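Local coordinates for protein type II restriction enzyme MspI (Moraxella sp., PDB 1SA3) that cuts double-stranded DNA as a type II restriction endonuclease, recognising the palindrome 5'-CCGG-3' and cleaving after its first cytosine, at residues E176-R179 with E180-I183; K43-E46 with S47-Y51; D144-L147 with K148-R152; T135-G139 with V140-D144. All blocks are in the same frame, centred on the assembly; numbering follows the deposited sequence.

Contact 1 (E176-R179 with E180-I183); sequences EPYR and ERFI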
loop_
_atom_site.group_PDB
_atom_site.type_symbol
_atom_site.label_atom_id
_atom_site.label_comp_id
_atom_site.label_asym_id
_atom_site.label_seq_id
_atom_site.Cartn_x
_atom_site.Cartn_y
_atom_site.Cartn_z
ATOM N N GLU E 176 8.097 -20.876 -0.006
ATOM C CA GLU E 176 9.222 -20.340 0.755
ATOM C C GLU E 176 10.291 -19.620 -0.071
ATOM O O GLU E 176 10.689 -18.505 0.261
ATOM C CB GLU E 176 9.861 -21.457 1.590
ATOM C CG GLU E 176 10.842 -20.963 2.641
ATOM C CD GLU E 176 12.214 -20.657 2.070
ATOM O OE1 GLU E 176 13.014 -19.993 2.768
ATOM O OE2 GLU E 176 12.498 -21.089 0.932
ATOM N N PRO E 177 10.771 -20.246 -1.155
ATOM C CA PRO E 177 11.794 -19.596 -1.979
ATOM C C PRO E 177 11.309 -18.313 -2.657
ATOM O O PRO E 177 12.114 -17.447 -2.988
ATOM C CB PRO E 177 12.149 -20.671 -3.007
ATOM C CG PRO E 177 11.821 -21.953 -2.307
ATOM C CD PRO E 177 10.515 -21.616 -1.631
ATOM N N TYR E 178 10.000 -18.199 -2.868
ATOM C CA TYR E 178 9.428 -17.031 -3.539
ATOM C C TYR E 178 8.799 -15.994 -2.617
ATOM O O TYR E 178 8.295 -14.980 -3.094
ATOM C CB TYR E 178 8.354 -17.458 -4.542
ATOM C CG TYR E 178 8.806 -18.429 -5.602
ATOM C CD1 TYR E 178 8.746 -19.808 -5.383
ATOM C CD2 TYR E 178 9.258 -17.974 -6.835
ATOM C CE1 TYR E 178 9.122 -20.712 -6.382
ATOM C CE2 TYR E 178 9.637 -18.865 -7.835
ATOM C CZ TYR E 178 9.563 -20.230 -7.601
ATOM O OH TYR E 178 9.914 -21.108 -8.600
ATOM N N ARG E 179 8.818 -16.248 -1.313
ATOM C CA ARG E 179 8.220 -15.334 -0.341
ATOM C C ARG E 179 8.405 -13.846 -0.622
ATOM O O ARG E 179 7.424 -13.123 -0.768
ATOM C CB ARG E 179 8.730 -15.658 1.063
ATOM C CG ARG E 179 7.946 -16.764 1.740
ATOM C CD ARG E 179 8.836 -17.638 2.604
ATOM N NE ARG E 179 9.266 -17.001 3.844
ATOM C CZ ARG E 179 10.539 -16.871 4.209
ATOM N NH1 ARG E 179 11.508 -17.320 3.423
ATOM N NH2 ARG E 179 10.843 -16.321 5.375
ATOM N N GLU E 180 9.653 -13.392 -0.696
ATOM C CA GLU E 180 9.949 -11.979 -0.939
ATOM C C GLU E 180 9.447 -11.460 -2.281
ATOM O O GLU E 180 8.870 -10.372 -2.354
ATOM C CB GLU E 180 11.456 -11.722 -0.822
ATOM C CG GLU E 180 11.985 -11.908 0.589
ATOM C CD GLU E 180 13.340 -11.255 0.819
ATOM O OE1 GLU E 180 13.772 -11.226 1.987
ATOM O OE2 GLU E 180 13.973 -10.772 -0.151
ATOM N N ARG E 181 9.673 -12.227 -3.345
ATOM C CA ARG E 181 9.210 -11.821 -4.662
ATOM C C ARG E 181 7.685 -11.752 -4.670
ATOM O O ARG E 181 7.105 -10.828 -5.233
ATOM C CB ARG E 181 9.693 -12.807 -5.729
ATOM C CG ARG E 181 11.099 -12.521 -6.230
ATOM C CD ARG E 181 11.616 -13.669 -7.084
ATOM N NE ARG E 181 11.816 -14.877 -6.287
ATOM C CZ ARG E 181 12.258 -16.030 -6.781
ATOM N NH1 ARG E 181 12.541 -16.131 -8.074
ATOM N NH2 ARG E 181 12.431 -17.075 -5.983
ATOM N N PHE E 182 7.044 -12.731 -4.037
ATOM C CA PHE E 182 5.583 -12.776 -3.970
ATOM C C PHE E 182 5.031 -11.509 -3.307
ATOM O O PHE E 182 4.130 -10.855 -3.836
ATOM C CB PHE E 182 5.131 -14.004 -3.172
ATOM C CG PHE E 182 3.659 -14.319 -3.303
ATOM C CD1 PHE E 182 3.215 -15.235 -4.251
ATOM C CD2 PHE E 182 2.725 -13.735 -2.452
ATOM C CE1 PHE E 182 1.862 -15.579 -4.350
ATOM C CE2 PHE E 182 1.370 -14.070 -2.543
ATOM C CZ PHE E 182 0.939 -15.000 -3.497
ATOM N N ILE E 183 5.577 -11.158 -2.148
ATOM C CA ILE E 183 5.109 -9.978 -1.431
ATOM C C ILE E 183 5.380 -8.692 -2.200
ATOM O O ILE E 183 4.486 -7.868 -2.386
ATOM C CB ILE E 183 5.772 -9.857 -0.050
ATOM C CG1 ILE E 183 5.462 -11.097 0.787
ATOM C CG2 ILE E 183 5.250 -8.616 0.658
ATOM C CD1 ILE E 183 6.367 -11.274 1.980
HETATM O O HOH W 1 11.692 -14.622 -3.322
#
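Arg181 folds back along the chain to hydrogen-bond the carbonyl of Pro177, NH2 lying 3.0 Å from Pro177 O with an N-H...O angle of 161°. The acceptor lies in the guanidinium plane, yet NH2 approaches from above the carbonyl plane and so uses no in-plane lone pair. Water 1 reinforces this link: it donates to Pro177 O and accepts from both N and NE of Arg181. The bend at chi3 (-67°) turns the guanidinium back towards residues 177 and 178.

Flat groups meet next to these bonds. The Tyr178 ring and the guanidinium of Arg181 are 19° from coplanar; Tyr178 CD2 lies over one guanidinium face, offset toward its rim, 3.4 Å from Arg181 NH2.

Two i to i+4 backbone bonds mark where the loop after helix 165-175 winds into helix 179-188. Phe182 N reaches Tyr178 O at 2.7 Å, and Ile183 N reaches Arg179 O at 3.0 Å.

A separate charge pair ties the turn to the preceding loop, Arg179 NH1 lying 3.1 Å from Glu176 OE1. Two other helices pack against it: Val140 of helix 133-140 touches Tyr178, Arg181 and Phe182, while Ile230 of helix 222-234 touches Arg179 and Ile183.

Contact 2 (K43-E46 with S47-Y51); sequences KDIE and SLKKY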
loop_
_atom_site.group_PDB
_atom_site.type_symbol
_atom_site.label_atom_id
_atom_site.label_comp_id
_atom_site.label_asym_id
_atom_site.label_seq_id
_atom_site.Cartn_x
_atom_site.Cartn_y
_atom_site.Cartn_z
ATOM N N LYS E 43 3.132 19.831 -0.629
ATOM C CA LYS E 43 2.804 20.626 -1.810
ATOM C C LYS E 43 3.980 21.445 -2.320
ATOM O O LYS E 43 4.218 21.515 -3.526
ATOM C CB LYS E 43 1.627 21.558 -1.496
ATOM C CG LYS E 43 1.079 22.295 -2.705
ATOM C CD LYS E 43 -0.059 23.219 -2.295
ATOM C CE LYS E 43 -0.807 23.733 -3.512
ATOM N NZ LYS E 43 -1.396 22.602 -4.284
ATOM N N ASP E 44 4.701 22.072 -1.399
ATOM C CA ASP E 44 5.857 22.888 -1.742
ATOM C C ASP E 44 6.793 22.998 -0.551
ATOM O O ASP E 44 6.468 22.563 0.551
ATOM C CB ASP E 44 5.405 24.277 -2.196
ATOM C CG ASP E 44 4.337 24.860 -1.296
ATOM O OD1 ASP E 44 3.351 25.392 -1.835
ATOM O OD2 ASP E 44 4.485 24.780 -0.060
ATOM N N ILE E 45 7.967 23.576 -0.769
ATOM C CA ILE E 45 8.928 23.704 0.307
ATOM C C ILE E 45 8.359 24.532 1.464
ATOM O O ILE E 45 8.667 24.276 2.624
ATOM C CB ILE E 45 10.244 24.324 -0.203
ATOM C CG1 ILE E 45 11.304 24.263 0.900
ATOM C CG2 ILE E 45 10.008 25.751 -0.681
ATOM C CD1 ILE E 45 11.692 22.858 1.304
ATOM N N GLU E 46 7.519 25.513 1.154
ATOM C CA GLU E 46 6.924 26.328 2.215
ATOM C C GLU E 46 6.043 25.452 3.117
ATOM O O GLU E 46 6.140 25.506 4.342
ATOM C CB GLU E 46 6.074 27.458 1.623
ATOM C CG GLU E 46 6.847 28.630 1.031
ATOM C CD GLU E 46 7.658 28.260 -0.198
ATOM O OE1 GLU E 46 7.194 27.406 -0.991
ATOM O OE2 GLU E 46 8.753 28.840 -0.377
ATOM N N SER E 47 5.186 24.639 2.502
ATOM C CA SER E 47 4.289 23.767 3.264
ATOM C C SER E 47 5.062 22.757 4.100
ATOM O O SER E 47 4.768 22.552 5.272
ATOM C CB SER E 47 3.347 23.011 2.318
ATOM O OG SER E 47 2.456 23.891 1.650
ATOM N N LEU E 48 6.054 22.113 3.495
ATOM C CA LEU E 48 6.824 21.118 4.225
ATOM C C LEU E 48 7.537 21.720 5.429
ATOM O O LEU E 48 7.509 21.146 6.517
ATOM C CB LEU E 48 7.832 20.433 3.296
ATOM C CG LEU E 48 8.668 19.321 3.942
ATOM C CD1 LEU E 48 7.767 18.317 4.652
ATOM C CD2 LEU E 48 9.482 18.630 2.853
ATOM N N LYS E 49 8.182 22.867 5.253
ATOM C CA LYS E 49 8.869 23.491 6.383
ATOM C C LYS E 49 7.854 23.888 7.463
ATOM O O LYS E 49 8.125 23.805 8.664
ATOM C CB LYS E 49 9.634 24.730 5.925
ATOM C CG LYS E 49 10.824 24.442 5.034
ATOM C CD LYS E 49 11.543 25.745 4.701
ATOM C CE LYS E 49 12.864 25.498 4.002
ATOM N NZ LYS E 49 13.639 26.761 3.872
ATOM N N LYS E 50 6.680 24.315 7.022
ATOM C CA LYS E 50 5.616 24.714 7.943
ATOM C C LYS E 50 5.121 23.540 8.791
ATOM O O LYS E 50 5.071 23.620 10.022
ATOM C CB LYS E 50 4.437 25.296 7.148
ATOM C CG LYS E 50 3.153 25.554 7.950
ATOM C CD LYS E 50 2.006 25.969 7.018
ATOM C CE LYS E 50 0.715 26.297 7.777
ATOM N NZ LYS E 50 0.807 27.575 8.560
ATOM N N TYR E 51 4.769 22.442 8.123
ATOM C CA TYR E 51 4.225 21.276 8.802
ATOM C C TYR E 51 5.176 20.418 9.613
ATOM O O TYR E 51 4.741 19.712 10.518
ATOM C CB TYR E 51 3.449 20.421 7.797
ATOM C CG TYR E 51 2.189 21.117 7.340
ATOM C CD1 TYR E 51 1.970 21.407 5.993
ATOM C CD2 TYR E 51 1.227 21.527 8.271
ATOM C CE1 TYR E 51 0.829 22.089 5.584
ATOM C CE2 TYR E 51 0.081 22.215 7.871
ATOM C CZ TYR E 51 -0.108 22.492 6.528
ATOM O OH TYR E 51 -1.222 23.192 6.129
#
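Asp44 OD2 is gripped twice by Ser47, through the backbone N at 2.7 Å from OD2 and through the hydroxyl, whose OG donates to OD2 at 2.8 Å. The two donors arrive differently: the amide meets the oxygen almost end-on to its C-O bond, whereas OG comes from above the carboxylate plane, 39° out of it. Asp44 achieves this with its CG placed between its own N and carbonyl carbon (chi1 45°), which brings the carboxylate back over the start of the helix. It is thereby the N-cap of helix 45-51, and its capping bond occupies an amide N-H of the first turn.

The main chain of the same residue begins the regular bonding, Leu48 N standing 3.0 Å from Asp44 O. One residue on, Lys49 N bonds Ile45 O.

Apolar contact runs along another side of the helix. The methylenes of Lys49, extended beyond CG, cross Ile45 at a slant, with CE 3.7 Å from Ile45 CG1. Leu48 instead turns inward, to Val80 of strand 77-84 and Ser63 of helix 57-69.

Two donors on one oxygen, together with the N-terminal end of a helix, would be expected to stabilise Asp44 as the carboxylate.

Contact 3 (D144-L147 with K148-R152); sequences DGEL and KELIR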
loop_
_atom_site.group_PDB
_atom_site.type_symbol
_atom_site.label_atom_id
_atom_site.label_comp_id
_atom_site.label_asym_id
_atom_site.label_seq_id
_atom_site.Cartn_x
_atom_site.Cartn_y
_atom_site.Cartn_z
ATOM N N ASP E 144 4.468 -23.775 -14.388
ATOM C CA ASP E 144 3.486 -24.831 -14.187
ATOM C C ASP E 144 4.029 -25.836 -13.175
ATOM O O ASP E 144 5.236 -26.051 -13.083
ATOM C CB ASP E 144 3.165 -25.538 -15.512
ATOM C CG ASP E 144 2.392 -24.651 -16.481
ATOM O OD1 ASP E 144 1.817 -23.632 -16.033
ATOM O OD2 ASP E 144 2.343 -24.976 -17.687
ATOM N N GLY E 145 3.137 -26.446 -12.404
ATOM C CA GLY E 145 3.586 -27.411 -11.421
ATOM C C GLY E 145 2.700 -27.475 -10.197
ATOM O O GLY E 145 1.608 -26.906 -10.170
ATOM N N GLU E 146 3.180 -28.176 -9.176
ATOM C CA GLU E 146 2.440 -28.343 -7.933
ATOM C C GLU E 146 2.168 -27.015 -7.233
ATOM O O GLU E 146 1.078 -26.803 -6.700
ATOM C CB GLU E 146 3.206 -29.282 -6.998
ATOM C CG GLU E 146 2.578 -29.451 -5.626
ATOM C CD GLU E 146 3.287 -30.494 -4.786
ATOM O OE1 GLU E 146 4.529 -30.433 -4.670
ATOM O OE2 GLU E 146 2.601 -31.377 -4.233
ATOM N N LEU E 147 3.154 -26.124 -7.234
ATOM C CA LEU E 147 2.995 -24.828 -6.589
ATOM C C LEU E 147 1.876 -24.057 -7.277
ATOM O O LEU E 147 0.943 -23.602 -6.619
ATOM C CB LEU E 147 4.298 -24.025 -6.648
ATOM C CG LEU E 147 4.251 -22.607 -6.049
ATOM C CD1 LEU E 147 3.585 -22.630 -4.680
ATOM C CD2 LEU E 147 5.666 -22.060 -5.944
ATOM N N LYS E 148 1.954 -23.917 -8.596
ATOM C CA LYS E 148 0.910 -23.187 -9.308
ATOM C C LYS E 148 -0.477 -23.783 -9.057
ATOM O O LYS E 148 -1.439 -23.053 -8.837
ATOM C CB LYS E 148 1.176 -23.154 -10.817
ATOM C CG LYS E 148 0.022 -22.526 -11.617
ATOM C CD LYS E 148 0.301 -22.432 -13.111
ATOM C CE LYS E 148 1.464 -21.491 -13.407
ATOM N NZ LYS E 148 1.654 -21.280 -14.868
ATOM N N GLU E 149 -0.584 -25.107 -9.089
ATOM C CA GLU E 149 -1.876 -25.750 -8.871
ATOM C C GLU E 149 -2.446 -25.577 -7.467
ATOM O O GLU E 149 -3.661 -25.486 -7.311
ATOM C CB GLU E 149 -1.803 -27.238 -9.224
ATOM C CG GLU E 149 -1.588 -27.492 -10.706
ATOM C CD GLU E 149 -2.552 -26.715 -11.589
ATOM O OE1 GLU E 149 -3.766 -26.718 -11.299
ATOM O OE2 GLU E 149 -2.104 -26.109 -12.586
ATOM N N LEU E 150 -1.593 -25.531 -6.446
ATOM C CA LEU E 150 -2.090 -25.349 -5.084
ATOM C C LEU E 150 -2.617 -23.917 -4.974
ATOM O O LEU E 150 -3.650 -23.663 -4.343
ATOM C CB LEU E 150 -0.975 -25.608 -4.062
ATOM C CG LEU E 150 -0.588 -27.088 -3.888
ATOM C CD1 LEU E 150 0.702 -27.211 -3.084
ATOM C CD2 LEU E 150 -1.720 -27.834 -3.195
ATOM N N ILE E 151 -1.912 -22.982 -5.603
ATOM C CA ILE E 151 -2.370 -21.602 -5.588
ATOM C C ILE E 151 -3.699 -21.542 -6.345
ATOM O O ILE E 151 -4.648 -20.892 -5.899
ATOM C CB ILE E 151 -1.352 -20.648 -6.251
ATOM C CG1 ILE E 151 -0.056 -20.638 -5.435
ATOM C CG2 ILE E 151 -1.948 -19.232 -6.337
ATOM C CD1 ILE E 151 1.094 -19.865 -6.083
ATOM N N ARG E 152 -3.771 -22.225 -7.487
ATOM C CA ARG E 152 -4.997 -22.231 -8.281
ATOM C C ARG E 152 -6.148 -22.853 -7.498
ATOM O O ARG E 152 -7.293 -22.431 -7.641
ATOM C CB ARG E 152 -4.807 -23.010 -9.591
ATOM C CG ARG E 152 -5.930 -22.789 -10.607
ATOM C CD ARG E 152 -5.997 -23.890 -11.665
ATOM N NE ARG E 152 -4.734 -24.091 -12.368
ATOM C CZ ARG E 152 -4.168 -23.211 -13.193
ATOM N NH1 ARG E 152 -4.744 -22.045 -13.437
ATOM N NH2 ARG E 152 -3.019 -23.508 -13.784
HETATM O O HOH W 2 0.475 -26.141 -13.393
#
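Gly145 is the N-cap of helix 146-157, its backbone (phi 149°, psi -169°) being far from helical, and its carbonyl O takes the N-H of Glu149 at 3.0 Å in the opening turn. Leu150 N and Ile151 N repeat the pattern on Glu146 O and Leu147 O.

The shortest polar link between side chains joins the residue before the cap to the third residue after it. Asp144 and Lys148 run alongside each other in the same direction, and Lys148 NZ meets Asp144 OD1 at 2.6 Å in a salt bridge, close to the line of the C-O bond. A turn at chi3 (-65°) in the otherwise extended lysine points its amine at the carboxylate. NZ also pairs with Glu134, so one ammonium group serves two acids.

Glu149 is held in two ways. Arg152 grips it side-on, NE 3.0 Å from Glu149 OE1 and NH2 3.0 Å from Glu149 OE2, with both oxygens near the guanidinium plane. Water 2 then relays Glu149 OE2 to the cap, donating to that oxygen and accepting from Gly145 N.

On the apolar side Leu147 CD1 rests 4.0 Å from Ile151 CD1. Glu146 lies beside Leu150, its CG 3.9 Å from Leu150 CD1, while its carboxylate goes to Arg170.

Helix 165-175 receives Leu147 through Leu171 and Leu174, and Leu150 through Arg170. Towards helix 133-140, Lys148 touches Cys137 and Ile151 touches Val133; Arg152, like Lys148, bridges to Glu134.

Contact 4 (T135-G139 with V140-D144); sequences TICTG and VGISD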
loop_
_atom_site.group_PDB
_atom_site.type_symbol
_atom_site.label_atom_id
_atom_site.label_comp_id
_atom_site.label_asym_id
_atom_site.label_seq_id
_atom_site.Cartn_x
_atom_site.Cartn_y
_atom_site.Cartn_z
ATOM N N THR E 135 -1.479 -14.578 -13.498
ATOM C CA THR E 135 -0.857 -13.264 -13.457
ATOM C C THR E 135 0.187 -13.227 -12.344
ATOM O O THR E 135 1.292 -12.711 -12.528
ATOM C CB THR E 135 -1.918 -12.185 -13.219
ATOM O OG1 THR E 135 -2.926 -12.300 -14.228
ATOM C CG2 THR E 135 -1.309 -10.787 -13.279
ATOM N N ILE E 136 -0.169 -13.776 -11.187
ATOM C CA ILE E 136 0.740 -13.822 -10.046
ATOM C C ILE E 136 1.982 -14.657 -10.378
ATOM O O ILE E 136 3.123 -14.219 -10.190
ATOM C CB ILE E 136 0.060 -14.469 -8.828
ATOM C CG1 ILE E 136 -1.194 -13.678 -8.454
ATOM C CG2 ILE E 136 1.040 -14.546 -7.673
ATOM C CD1 ILE E 136 -2.081 -14.370 -7.434
ATOM N N CYS E 137 1.749 -15.873 -10.862
ATOM C CA CYS E 137 2.844 -16.768 -11.195
ATOM C C CYS E 137 3.778 -16.137 -12.221
ATOM O O CYS E 137 4.996 -16.254 -12.108
ATOM C CB CYS E 137 2.286 -18.108 -11.697
ATOM S SG CYS E 137 1.532 -19.091 -10.361
ATOM N N THR E 138 3.209 -15.444 -13.200
ATOM C CA THR E 138 4.006 -14.788 -14.227
ATOM C C THR E 138 4.856 -13.667 -13.617
ATOM O O THR E 138 6.046 -13.546 -13.917
ATOM C CB THR E 138 3.097 -14.236 -15.337
ATOM O OG1 THR E 138 2.507 -15.336 -16.040
ATOM C CG2 THR E 138 3.878 -13.382 -16.309
ATOM N N GLY E 139 4.256 -12.868 -12.741
ATOM C CA GLY E 139 5.006 -11.797 -12.111
ATOM C C GLY E 139 6.054 -12.271 -11.114
ATOM O O GLY E 139 7.135 -11.694 -11.037
ATOM N N VAL E 140 5.752 -13.332 -10.367
ATOM C CA VAL E 140 6.660 -13.856 -9.348
ATOM C C VAL E 140 7.728 -14.827 -9.878
ATOM O O VAL E 140 8.787 -14.991 -9.266
ATOM C CB VAL E 140 5.855 -14.543 -8.212
ATOM C CG1 VAL E 140 6.788 -15.034 -7.105
ATOM C CG2 VAL E 140 4.835 -13.551 -7.627
ATOM N N GLY E 141 7.453 -15.460 -11.015
ATOM C CA GLY E 141 8.410 -16.390 -11.591
ATOM C C GLY E 141 8.094 -17.852 -11.314
ATOM O O GLY E 141 8.994 -18.695 -11.302
ATOM N N ILE E 142 6.817 -18.154 -11.097
ATOM C CA ILE E 142 6.377 -19.520 -10.815
ATOM C C ILE E 142 5.850 -20.165 -12.101
ATOM O O ILE E 142 4.967 -19.622 -12.762
ATOM C CB ILE E 142 5.264 -19.522 -9.738
ATOM C CG1 ILE E 142 5.787 -18.850 -8.466
ATOM C CG2 ILE E 142 4.821 -20.946 -9.435
ATOM C CD1 ILE E 142 4.706 -18.474 -7.457
ATOM N N SER E 143 6.402 -21.320 -12.460
ATOM C CA SER E 143 5.974 -22.006 -13.675
ATOM C C SER E 143 4.935 -23.078 -13.359
ATOM O O SER E 143 4.555 -23.267 -12.199
ATOM C CB SER E 143 7.183 -22.649 -14.366
ATOM O OG SER E 143 7.837 -23.533 -13.481
ATOM N N ASP E 144 4.468 -23.775 -14.388
ATOM C CA ASP E 144 3.486 -24.831 -14.187
ATOM C C ASP E 144 4.029 -25.836 -13.175
ATOM O O ASP E 144 5.236 -26.051 -13.083
ATOM C CB ASP E 144 3.165 -25.538 -15.512
ATOM C CG ASP E 144 2.392 -24.651 -16.481
ATOM O OD1 ASP E 144 1.817 -23.632 -16.033
ATOM O OD2 ASP E 144 2.343 -24.976 -17.687
#
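With SG beside its own backbone N (chi1 -71°), Cys137 turns its thiol to Ile142, whose CG2, anti to the backbone N, comes 3.9 Å from Cys137 SG. SG also lies 3.8 Å from Ile142 CB, and the Cys137 CB is as near to that atom. A second apolar pair follows the helix itself: Ile136 and Val140, one turn apart, project from the same flank with their CG2 methyls 3.9 Å from each other.

The helix end is pinned by a shared acceptor. Cys137 O accepts from Gly141 N at 2.8 Å and from Ile142 N, also at 2.8 Å, while Val140 N closes a straighter helical bond on Ile136 O. Gly141 is the first residue to leave helical angles, with a positive phi of 100°, where a CB would press on the preceding carbonyl oxygen.

Around these residues Phe182 of helix 179-188 touches Ile136, and Leu147 and Ile151 of helix 146-157 touch Ile142.

A bond from Ile142 N back five residues, a positive-phi glycine and an apolar contact bracketing it mark a Schellman-like C-cap of helix 133-140. The inner bond of the classical motif is not formed: Gly141 N is 3.8 Å from Thr138 O and bonds Cys137 O instead.

Overall arrangement
Contact 2 comes first along the chain, followed by contacts 4, 3 and 1. Contacts 4 and 3 share Asp144: one ends helix 133-140 and the other begins helix 146-157, their centres about 10 Å apart. Contact 1, at the start of helix 179-188, touches both, with Tyr178 against Gly141 and Leu147. Three helix ends thus meet in one cluster, about 8 to 12 Å from the bound DNA at their nearest atoms. Contact 2 caps helix 45-51, about 38 to 50 Å from the other contact centres and across the chain's centre. It lies beside strand 77-84 of the five-stranded sheet, which ends at Asp84 of the sodium site, and so on the metal-bearing side of the fold.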